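Local coordinates for protein DNA-entry nuclease (Competence-specific nuclease) (Streptococcus agalactiae ILRI112, PDB 4QGO) that probably cleaves nucleic acids, as a virulence-associated nuclease of the metal-dependent beta-beta-alpha (His-Me finger) type, at residues T10-E13 and F14-L18; N89-P92 and L93-Q97; G152-Y155 and Y156-L159; Y178-D181 and T182-V185. The protein carries 1 engineered substitution. One frame throughout, in Å; residues are numbered along the deposited sequence. Where two conformers were deposited one is given.

Contact 1. Residues T10-E13 and F14-L18; sequences TSQE and FQNNL
Ser11 and Phe14 form a local helix-capping contact at the start of helix 12-22, on the surface of the chain. Ser11 is the N-cap. Its OG accepts the backbone N-H of Phe14, with OG and N 2.9 Å apart and a nearly straight bond (166°). With OG between its backbone N and carbonyl carbon (chi1 74°), the hydroxyl faces the first turn and packs on Phe14 CB. The one proton of this hydroxyl has two acceptors in the preceding chain, Ala5 O and Val8 O, which ties that chain to the helix. Backbone bonds then run from Gln15 N to Ser11 O, Asn16 N to Gln12 O and Asn17 N to Glu13 O. Gln15 NE2 also reaches back to Thr10 O at 3.0 Å, but the bond is weak. In the conformer described, Gln12 bends so that NE2 meets Asn16 OD1 at 2.8 Å, from above the carbonyl plane of Asn16. On another side of the helix, one water joins Glu13 OE2 (2.6 Å) to Asn17 ND2 (2.9 Å). The buried Phe14 ring leaves the contact and forms an edge-to-face pair with Phe187. A serine N-cap followed by i to i+4 bonds is the classic start of an alpha-helix.

Contact 2. Residues N89-P92 and L93-Q97; sequences NWKP and LGWHQ
A type II beta turn from Pro92 to Trp95 brings the side chains of Lys91 and Pro92 against the Trp95 indole. It lies in the long loop between strands 66-70 and 108-112. Leu93 and Gly94 hold the two central places of the turn. Gly94 has a positive phi (80°), which suits the third place of a type II turn and is easily adopted by glycine. The closing bond from Trp95 N to Pro92 O is weak, at 3.4 Å. Side-chain packing supplements it. Lys91 lays its aliphatic chain over one face of the indole. Its CD makes a CH-pi contact, 3.6 Å from the centroid of the five-membered ring and only 10° off the ring normal. The next carbon, CE, comes to 3.4 Å from Trp95 NE1, near the rim. A bend at chi2 (-61°) brings CD over the ring, and the extended chi3 carries CE on along it. Pro92 touches the six-membered part of the indole instead, with its CG 3.6 Å from Trp95 CE3. Trp95 CB also packs on the Pro92 carbonyl, at 3.3 Å from O. The indole thus meets Lys91 and Pro92 at different places, lysine over the pyrrole part and proline obliquely against the benzo part, at CE3. Beyond the turn, Pro92 and Trp95 both touch Thr137 of strand 135-139, and Leu93 O bonds to Thr137 OG1. Lys91 and Trp95 also rest on Lys110 of strand 108-112, so the turn packs against both strands of the small antiparallel sheet.

Contact 3. Residues G152-Y155 and Y156-L159; sequences GQNY and YESL
Tyr155, Tyr156 and Glu157 carry this local contact in the first turns of helix 153-165. The two tyrosine rings form a T-shaped pair, with planes at 83° and centroids 5.2 Å apart. The edge of Tyr155 does the touching. Its CD2 stands over one face of Tyr156, toward the rim, 3.8 Å from Tyr156 CE2. Tyr155 CG lies anti to the backbone N (chi1 177°), while Tyr156 CG lies beside its own (chi1 -73°). This difference lets sequence neighbours meet nearly at right angles. One turn on, Leu159 CD1 packs obliquely on the Tyr155 ring, 3.7 Å from CE2. A sulfate ion, probably from the crystallisation liquor, lies about 4 Å from the Tyr155 side chain. Tyr156 continues into the interior, where its ring pairs edge-to-face with Phe202 and its OH bonds to Arg151.

Glu157 N bonds to Gln153 O, one turn earlier, at 2.9 Å. Glu157 OE2 accepts from Gln153 NE2 at 3.1 Å, from well above the carboxylate plane. Gln153 OE1 takes a bond from Gln138 NE2 of strand 135-139, so the amide has partners at both ends. Asn154 OD1 lies 3.2 Å from Glu157 OE1 without a bond, both being acceptors; Asn154 ND2 bonds to Gln144 O. The chemistry divides between aromatic packing and amide-carboxylate bonding, consistent with the buried glutamate being positioned by the preceding turn and, through Gln153 and Gln138, by the small sheet.

Contact 4. Residues Y178-D181 and T182-V185; sequences YRND and TDLV
Arg179 and Asp183 form a side-on salt bridge within the loop between strands 170-177 and 188-195. Arg179 NE gives a nearly straight bond (173°) to Asp183 OD2 at 2.7 Å, using the syn lone pair of that oxygen. Arg179 NH2 bonds to Asp183 OD1 at 3.2 Å. Guanidinium and carboxylate are 23° from coplanar, so two nitrogens meet two oxygens almost in one plane.

OD2 has a further donor. One water gives a proton to Asp183 OD2 at 2.7 Å and another to Val185 O, while accepting from Arg179 N. OD1 takes a weak bond from Asn180 ND2. Several donors gathered on one buried carboxylate would probably favour its charged form.

The amide oxygen of Asn180 is used by the backbone. This OD1 accepts from Thr182 N at 2.9 Å and from Asp183 N at 2.8 Å. Chi1 of 56° sets the amide between the backbone N and C, from where OD1 can reach both N-H groups ahead. Tyr178 OH bonds to Pro63 O and also accepts from a second water, 3.0 Å away, which donates to Leu184 O as well. Arg62 lies against the Tyr178 ring in a cation-pi contact, and its NH1 bonds to Asn180 O and Asp183 O. The bond from Asn180 OD1 to Thr182 N defines an Asx turn, here reinforced by an Arg-Asp pair one residue outside it on each side.

The contacts come in series along the chain, in the order 1, 2, 3, 4. Contacts 1 and 3 are starts of helices 12-22 and 153-165, while contacts 2 and 4 are loop turns. Contact 4 joins two of the others: Asn17 of contact 1 packs on Arg179, and Leu93 and Gly94 of contact 2 pack on Leu184 and Val185. Its centre is about 15 Å from each of theirs. Contact 3 touches none of them and lies about 22 to 24 Å away between centres. Its helix packs on strands 188-195 and 201-207 of the large antiparallel sheet. Contacts 2 and 3 both reach the small sheet 108-112/135-139, which probably belongs to the beta-beta-alpha nuclease core.

Contact 1. Residues T10-E13 and F14-L18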
loop_
_atom_site.group_PDB
_atom_site.type_symbol
_atom_site.label_atom_id
_atom_site.label_comp_id
_atom_site.label_asym_id
_atom_site.label_seq_id
_atom_site.Cartn_x
_atom_site.Cartn_y
_atom_site.Cartn_z
ATOM N N THR A 10 -0.305 11.302 12.846
ATOM C CA THR A 10 -0.982 11.209 14.136
ATOM C C THR A 10 -2.033 12.295 14.326
ATOM O O THR A 10 -2.734 12.311 15.344
ATOM C CB THR A 10 0.033 11.291 15.295
ATOM O OG1 THR A 10 0.838 12.464 15.134
ATOM C CG2 THR A 10 0.930 10.063 15.326
ATOM N N SER A 11 -2.147 13.210 13.368
ATOM C CA SER A 11 -3.029 14.362 13.556
ATOM C C SER A 11 -4.509 13.994 13.537
ATOM O O SER A 11 -4.904 12.961 12.993
ATOM C CB SER A 11 -2.771 15.428 12.494
ATOM O OG SER A 11 -3.301 15.014 11.246
ATOM N N GLN A 12 -5.322 14.857 14.142
ATOM C CA GLN A 12 -6.768 14.703 14.104
ATOM C C GLN A 12 -7.253 14.716 12.661
ATOM O O GLN A 12 -8.105 13.916 12.276
ATOM C CB GLN A 12 -7.446 15.829 14.891
ATOM C CG GLN A 12 -8.956 15.715 14.944
ATOM C CD GLN A 12 -9.414 14.477 15.685
ATOM O OE1 GLN A 12 -9.172 14.334 16.883
ATOM N NE2 GLN A 12 -10.073 13.569 14.972
ATOM N N GLU A 13 -6.689 15.619 11.865
ATOM C CA GLU A 13 -7.072 15.760 10.467
ATOM C C GLU A 13 -6.817 14.472 9.682
ATOM O O GLU A 13 -7.690 14.012 8.938
ATOM C CB GLU A 13 -6.349 16.935 9.803
ATOM C CG GLU A 13 -6.878 17.234 8.410
ATOM C CD GLU A 13 -6.326 18.523 7.836
ATOM O OE1 GLU A 13 -5.753 19.323 8.607
ATOM O OE2 GLU A 13 -6.459 18.735 6.612
ATOM N N PHE A 14 -5.634 13.887 9.865
ATOM C CA PHE A 14 -5.347 12.611 9.220
ATOM C C PHE A 14 -6.381 11.570 9.626
ATOM O O PHE A 14 -6.910 10.838 8.779
ATOM C CB PHE A 14 -3.941 12.104 9.568
ATOM C CG PHE A 14 -3.568 10.848 8.831
ATOM C CD1 PHE A 14 -4.012 9.610 9.274
ATOM C CD2 PHE A 14 -2.793 10.912 7.682
ATOM C CE1 PHE A 14 -3.705 8.464 8.583
ATOM C CE2 PHE A 14 -2.485 9.761 6.991
ATOM C CZ PHE A 14 -2.934 8.547 7.442
ATOM N N GLN A 15 -6.659 11.495 10.924
ATOM C CA GLN A 15 -7.591 10.498 11.434
ATOM C C GLN A 15 -9.013 10.710 10.917
ATOM O O GLN A 15 -9.727 9.748 10.656
ATOM C CB GLN A 15 -7.559 10.449 12.968
ATOM C CG GLN A 15 -6.247 9.911 13.508
ATOM C CD GLN A 15 -6.172 9.899 15.019
ATOM O OE1 GLN A 15 -7.033 9.333 15.687
ATOM N NE2 GLN A 15 -5.143 10.536 15.568
ATOM N N ASN A 16 -9.416 11.969 10.759
ATOM C CA ASN A 16 -10.714 12.275 10.157
ATOM C C ASN A 16 -10.786 11.772 8.711
ATOM O O ASN A 16 -11.778 11.167 8.290
ATOM C CB ASN A 16 -11.001 13.776 10.224
ATOM C CG ASN A 16 -11.291 14.252 11.636
ATOM O OD1 ASN A 16 -11.499 13.448 12.546
ATOM N ND2 ASN A 16 -11.319 15.571 11.826
ATOM N N ASN A 17 -9.720 12.009 7.953
ATOM C CA ASN A 17 -9.665 11.518 6.580
ATOM C C ASN A 17 -9.724 9.993 6.540
ATOM O O ASN A 17 -10.431 9.414 5.708
ATOM C CB ASN A 17 -8.419 12.041 5.867
ATOM C CG ASN A 17 -8.525 13.513 5.524
ATOM O OD1 ASN A 17 -9.614 14.013 5.245
ATOM N ND2 ASN A 17 -7.399 14.216 5.548
ATOM N N LEU A 18 -8.991 9.356 7.451
ATOM C CA LEU A 18 -9.001 7.902 7.559
ATOM C C LEU A 18 -10.421 7.400 7.813
ATOM O O LEU A 18 -10.887 6.493 7.133
ATOM C CB LEU A 18 -8.048 7.433 8.665
ATOM C CG LEU A 18 -7.933 5.921 8.841
ATOM C CD1 LEU A 18 -7.479 5.265 7.539
ATOM C CD2 LEU A 18 -6.986 5.591 9.987
HETATM O O HOH W 1 -9.792 10.348 15.861
HETATM O O HOH W 2 -7.400 17.080 4.879
#

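Contact 2. Residues N89-P92 and L93-Q97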
loop_
_atom_site.group_PDB
_atom_site.type_symbol
_atom_site.label_atom_id
_atom_site.label_comp_id
_atom_site.label_asym_id
_atom_site.label_seq_id
_atom_site.Cartn_x
_atom_site.Cartn_y
_atom_site.Cartn_z
ATOM N N ASN A 89 11.013 6.292 -17.296
ATOM C CA ASN A 89 10.523 7.623 -17.647
ATOM C C ASN A 89 9.135 7.923 -17.079
ATOM O O ASN A 89 8.847 9.054 -16.680
ATOM C CB ASN A 89 10.517 7.810 -19.165
ATOM N N TRP A 90 8.276 6.910 -17.046
ATOM C CA TRP A 90 6.908 7.090 -16.571
ATOM C C TRP A 90 6.900 7.400 -15.076
ATOM O O TRP A 90 7.659 6.813 -14.316
ATOM C CB TRP A 90 6.069 5.837 -16.861
ATOM C CG TRP A 90 4.628 5.973 -16.445
ATOM C CD1 TRP A 90 3.597 6.456 -17.198
ATOM C CD2 TRP A 90 4.066 5.626 -15.173
ATOM N NE1 TRP A 90 2.431 6.439 -16.472
ATOM C CE2 TRP A 90 2.692 5.932 -15.225
ATOM C CE3 TRP A 90 4.595 5.095 -13.994
ATOM C CZ2 TRP A 90 1.838 5.720 -14.146
ATOM C CZ3 TRP A 90 3.746 4.876 -12.929
ATOM C CH2 TRP A 90 2.384 5.191 -13.011
ATOM N N LYS A 91 6.041 8.328 -14.673
ATOM C CA LYS A 91 5.894 8.655 -13.257
ATOM C C LYS A 91 4.420 8.621 -12.869
ATOM O O LYS A 91 3.561 9.011 -13.653
ATOM C CB LYS A 91 6.467 10.046 -12.972
ATOM C CG LYS A 91 7.978 10.159 -13.159
ATOM C CD LYS A 91 8.737 9.224 -12.217
ATOM C CE LYS A 91 10.231 9.559 -12.168
ATOM N NZ LYS A 91 10.897 9.433 -13.500
ATOM N N PRO A 92 4.120 8.158 -11.645
ATOM C CA PRO A 92 2.728 8.129 -11.192
ATOM C C PRO A 92 2.134 9.518 -10.962
ATOM O O PRO A 92 2.847 10.541 -11.002
ATOM C CB PRO A 92 2.801 7.331 -9.874
ATOM C CG PRO A 92 4.197 7.568 -9.371
ATOM C CD PRO A 92 5.063 7.664 -10.622
ATOM N N LEU A 93 0.830 9.554 -10.721
ATOM C CA LEU A 93 0.117 10.800 -10.492
ATOM C C LEU A 93 0.667 11.519 -9.268
ATOM O O LEU A 93 0.933 10.886 -8.237
ATOM C CB LEU A 93 -1.375 10.523 -10.305
ATOM C CG LEU A 93 -2.080 9.879 -11.496
ATOM C CD1 LEU A 93 -3.487 9.530 -11.106
ATOM C CD2 LEU A 93 -2.074 10.836 -12.690
ATOM N N GLY A 94 0.844 12.838 -9.372
ATOM C CA GLY A 94 1.300 13.637 -8.242
ATOM C C GLY A 94 2.794 13.596 -7.966
ATOM O O GLY A 94 3.243 14.056 -6.914
ATOM N N TRP A 95 3.569 13.040 -8.891
ATOM C CA TRP A 95 5.006 12.859 -8.667
ATOM C C TRP A 95 5.768 14.170 -8.705
ATOM O O TRP A 95 5.802 14.861 -9.735
ATOM C CB TRP A 95 5.595 11.922 -9.709
ATOM C CG TRP A 95 7.054 11.583 -9.492
ATOM C CD1 TRP A 95 8.144 12.241 -10.001
ATOM C CD2 TRP A 95 7.568 10.483 -8.730
ATOM N NE1 TRP A 95 9.304 11.619 -9.586
ATOM C CE2 TRP A 95 8.976 10.534 -8.812
ATOM C CE3 TRP A 95 6.972 9.456 -7.983
ATOM C CZ2 TRP A 95 9.796 9.597 -8.179
ATOM C CZ3 TRP A 95 7.789 8.523 -7.354
ATOM C CH2 TRP A 95 9.183 8.601 -7.454
ATOM N N HIS A 96 6.391 14.501 -7.580
ATOM C CA HIS A 96 7.249 15.680 -7.492
ATOM C C HIS A 96 8.376 15.389 -6.527
ATOM O O HIS A 96 8.261 15.614 -5.326
ATOM C CB HIS A 96 6.445 16.898 -7.038
ATOM C CG HIS A 96 5.412 17.324 -8.032
ATOM N ND1 HIS A 96 5.741 17.942 -9.219
ATOM C CD2 HIS A 96 4.067 17.185 -8.038
ATOM C CE1 HIS A 96 4.638 18.185 -9.904
ATOM N NE2 HIS A 96 3.609 17.732 -9.212
ATOM N N GLN A 97 9.462 14.859 -7.065
ATOM C CA GLN A 97 10.581 14.449 -6.239
ATOM C C GLN A 97 11.273 15.638 -5.570
ATOM O O GLN A 97 11.376 16.725 -6.150
ATOM C CB GLN A 97 11.585 13.678 -7.089
ATOM C CG GLN A 97 12.710 13.012 -6.305
ATOM C CD GLN A 97 12.198 11.969 -5.324
ATOM O OE1 GLN A 97 11.764 12.301 -4.222
ATOM N NE2 GLN A 97 12.240 10.704 -5.732
#

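Contact 3. Residues G152-Y155 and Y156-L159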
loop_
_atom_site.group_PDB
_atom_site.type_symbol
_atom_site.label_atom_id
_atom_site.label_comp_id
_atom_site.label_asym_id
_atom_site.label_seq_id
_atom_site.Cartn_x
_atom_site.Cartn_y
_atom_site.Cartn_z
ATOM N N GLY A 152 6.325 0.012 7.565
ATOM C CA GLY A 152 5.885 0.534 6.288
ATOM C C GLY A 152 5.206 -0.580 5.511
ATOM O O GLY A 152 5.010 -1.688 6.022
ATOM N N GLN A 153 4.844 -0.282 4.274
ATOM C CA GLN A 153 4.208 -1.281 3.436
ATOM C C GLN A 153 5.130 -2.494 3.212
ATOM O O GLN A 153 4.650 -3.632 3.137
ATOM C CB GLN A 153 3.754 -0.649 2.119
ATOM C CG GLN A 153 3.146 -1.653 1.142
ATOM C CD GLN A 153 2.380 -0.991 0.017
ATOM O OE1 GLN A 153 1.987 0.178 0.107
ATOM N NE2 GLN A 153 2.151 -1.747 -1.056
ATOM N N ASN A 154 6.440 -2.261 3.139
ATOM C CA ASN A 154 7.382 -3.372 2.989
ATOM C C ASN A 154 7.229 -4.401 4.109
ATOM O O ASN A 154 7.320 -5.597 3.863
ATOM C CB ASN A 154 8.835 -2.866 2.969
ATOM C CG ASN A 154 9.404 -2.706 1.558
ATOM O OD1 ASN A 154 8.751 -3.002 0.551
ATOM N ND2 ASN A 154 10.645 -2.234 1.486
ATOM N N TYR A 155 7.008 -3.939 5.340
ATOM C CA TYR A 155 6.841 -4.863 6.462
ATOM C C TYR A 155 5.690 -5.846 6.205
ATOM O O TYR A 155 5.826 -7.063 6.408
ATOM C CB TYR A 155 6.579 -4.109 7.776
ATOM C CG TYR A 155 6.325 -5.047 8.930
ATOM C CD1 TYR A 155 7.381 -5.663 9.588
ATOM C CD2 TYR A 155 5.031 -5.334 9.347
ATOM C CE1 TYR A 155 7.153 -6.553 10.620
ATOM C CE2 TYR A 155 4.797 -6.225 10.392
ATOM C CZ TYR A 155 5.866 -6.815 11.019
ATOM O OH TYR A 155 5.640 -7.703 12.051
ATOM N N TYR A 156 4.547 -5.309 5.793
ATOM C CA TYR A 156 3.381 -6.133 5.527
ATOM C C TYR A 156 3.557 -7.029 4.320
ATOM O O TYR A 156 3.126 -8.189 4.326
ATOM C CB TYR A 156 2.124 -5.265 5.457
ATOM C CG TYR A 156 1.758 -4.825 6.848
ATOM C CD1 TYR A 156 0.967 -5.634 7.666
ATOM C CD2 TYR A 156 2.261 -3.647 7.379
ATOM C CE1 TYR A 156 0.668 -5.257 8.963
ATOM C CE2 TYR A 156 1.965 -3.261 8.674
ATOM C CZ TYR A 156 1.163 -4.067 9.453
ATOM O OH TYR A 156 0.864 -3.704 10.748
ATOM N N GLU A 157 4.224 -6.507 3.301
ATOM C CA GLU A 157 4.575 -7.336 2.148
ATOM C C GLU A 157 5.473 -8.500 2.555
ATOM O O GLU A 157 5.301 -9.614 2.055
ATOM C CB GLU A 157 5.201 -6.492 1.035
ATOM C CG GLU A 157 4.153 -5.592 0.358
ATOM C CD GLU A 157 4.759 -4.520 -0.501
ATOM O OE1 GLU A 157 5.895 -4.111 -0.211
ATOM O OE2 GLU A 157 4.102 -4.071 -1.470
ATOM N N SER A 158 6.400 -8.253 3.477
ATOM C CA SER A 158 7.236 -9.325 3.994
ATOM C C SER A 158 6.425 -10.393 4.712
ATOM O O SER A 158 6.725 -11.583 4.573
ATOM C CB SER A 158 8.309 -8.778 4.929
ATOM O OG SER A 158 9.225 -7.974 4.207
ATOM N N LEU A 159 5.402 -10.000 5.471
ATOM C CA LEU A 159 4.553 -10.999 6.112
ATOM C C LEU A 159 3.873 -11.880 5.072
ATOM O O LEU A 159 3.774 -13.102 5.237
ATOM C CB LEU A 159 3.476 -10.340 6.987
ATOM C CG LEU A 159 3.967 -9.556 8.199
ATOM C CD1 LEU A 159 2.770 -8.939 8.928
ATOM C CD2 LEU A 159 4.775 -10.442 9.138
#

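Contact 4. Residues Y178-D181 and T182-V185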
loop_
_atom_site.group_PDB
_atom_site.type_symbol
_atom_site.label_atom_id
_atom_site.label_comp_id
_atom_site.label_asym_id
_atom_site.label_seq_id
_atom_site.Cartn_x
_atom_site.Cartn_y
_atom_site.Cartn_z
ATOM N N TYR A 178 -7.917 7.946 -0.826
ATOM C CA TYR A 178 -7.869 9.353 -1.241
ATOM C C TYR A 178 -8.823 10.172 -0.376
ATOM O O TYR A 178 -9.877 9.676 0.029
ATOM C CB TYR A 178 -8.248 9.511 -2.719
ATOM C CG TYR A 178 -7.353 8.731 -3.673
ATOM C CD1 TYR A 178 -6.152 9.259 -4.118
ATOM C CD2 TYR A 178 -7.715 7.463 -4.115
ATOM C CE1 TYR A 178 -5.330 8.548 -4.978
ATOM C CE2 TYR A 178 -6.906 6.751 -4.986
ATOM C CZ TYR A 178 -5.713 7.295 -5.410
ATOM O OH TYR A 178 -4.909 6.588 -6.261
ATOM N N ARG A 179 -8.461 11.425 -0.093
ATOM C CA ARG A 179 -9.282 12.283 0.770
ATOM C C ARG A 179 -10.590 12.657 0.105
ATOM O O ARG A 179 -11.577 12.964 0.778
ATOM C CB ARG A 179 -8.569 13.596 1.079
ATOM C CG ARG A 179 -7.313 13.486 1.926
ATOM C CD ARG A 179 -6.764 14.877 2.237
ATOM N NE ARG A 179 -6.526 15.639 1.017
ATOM C CZ ARG A 179 -6.275 16.943 0.987
ATOM N NH1 ARG A 179 -6.233 17.641 2.117
ATOM N NH2 ARG A 179 -6.072 17.553 -0.172
ATOM N N ASN A 180 -10.564 12.663 -1.220
ATOM C CA ASN A 180 -11.659 13.175 -2.025
ATOM C C ASN A 180 -11.526 12.645 -3.442
ATOM O O ASN A 180 -10.618 11.868 -3.752
ATOM C CB ASN A 180 -11.636 14.705 -2.016
ATOM C CG ASN A 180 -10.308 15.269 -2.485
ATOM O OD1 ASN A 180 -9.791 14.882 -3.535
ATOM N ND2 ASN A 180 -9.736 16.170 -1.693
ATOM N N ASP A 181 -12.414 13.077 -4.323
ATOM C CA ASP A 181 -12.444 12.504 -5.658
ATOM C C ASP A 181 -11.354 13.025 -6.583
ATOM O O ASP A 181 -11.131 12.450 -7.642
ATOM C CB ASP A 181 -13.819 12.698 -6.308
ATOM C CG ASP A 181 -14.869 11.773 -5.734
ATOM O OD1 ASP A 181 -14.497 10.760 -5.104
ATOM O OD2 ASP A 181 -16.072 12.057 -5.923
ATOM N N THR A 182 -10.655 14.086 -6.188
ATOM C CA THR A 182 -9.716 14.730 -7.108
ATOM C C THR A 182 -8.223 14.650 -6.758
ATOM O O THR A 182 -7.387 14.823 -7.642
ATOM C CB THR A 182 -10.098 16.199 -7.349
ATOM O OG1 THR A 182 -10.131 16.901 -6.102
ATOM C CG2 THR A 182 -11.473 16.276 -7.999
ATOM N N ASP A 183 -7.891 14.406 -5.490
ATOM C CA ASP A 183 -6.481 14.333 -5.081
ATOM C C ASP A 183 -5.691 13.388 -5.973
ATOM O O ASP A 183 -6.141 12.280 -6.292
ATOM C CB ASP A 183 -6.329 13.798 -3.660
ATOM C CG ASP A 183 -6.564 14.835 -2.592
ATOM O OD1 ASP A 183 -6.813 16.027 -2.890
ATOM O OD2 ASP A 183 -6.473 14.438 -1.420
ATOM N N LEU A 184 -4.490 13.794 -6.343
ATOM C CA LEU A 184 -3.662 12.936 -7.177
ATOM C C LEU A 184 -2.989 11.822 -6.378
ATOM O O LEU A 184 -2.715 10.758 -6.916
ATOM C CB LEU A 184 -2.614 13.772 -7.900
ATOM C CG LEU A 184 -3.215 14.749 -8.902
ATOM C CD1 LEU A 184 -2.113 15.594 -9.503
ATOM C CD2 LEU A 184 -3.954 13.980 -9.971
ATOM N N VAL A 185 -2.709 12.079 -5.104
ATOM C CA VAL A 185 -1.893 11.175 -4.291
ATOM C C VAL A 185 -2.733 10.659 -3.127
ATOM O O VAL A 185 -3.426 11.428 -2.469
ATOM C CB VAL A 185 -0.651 11.918 -3.731
ATOM C CG1 VAL A 185 0.214 10.987 -2.882
ATOM C CG2 VAL A 185 0.158 12.529 -4.861
HETATM O O HOH W 3 -2.645 8.099 -7.575
HETATM O O HOH W 4 -5.677 11.900 -0.816
#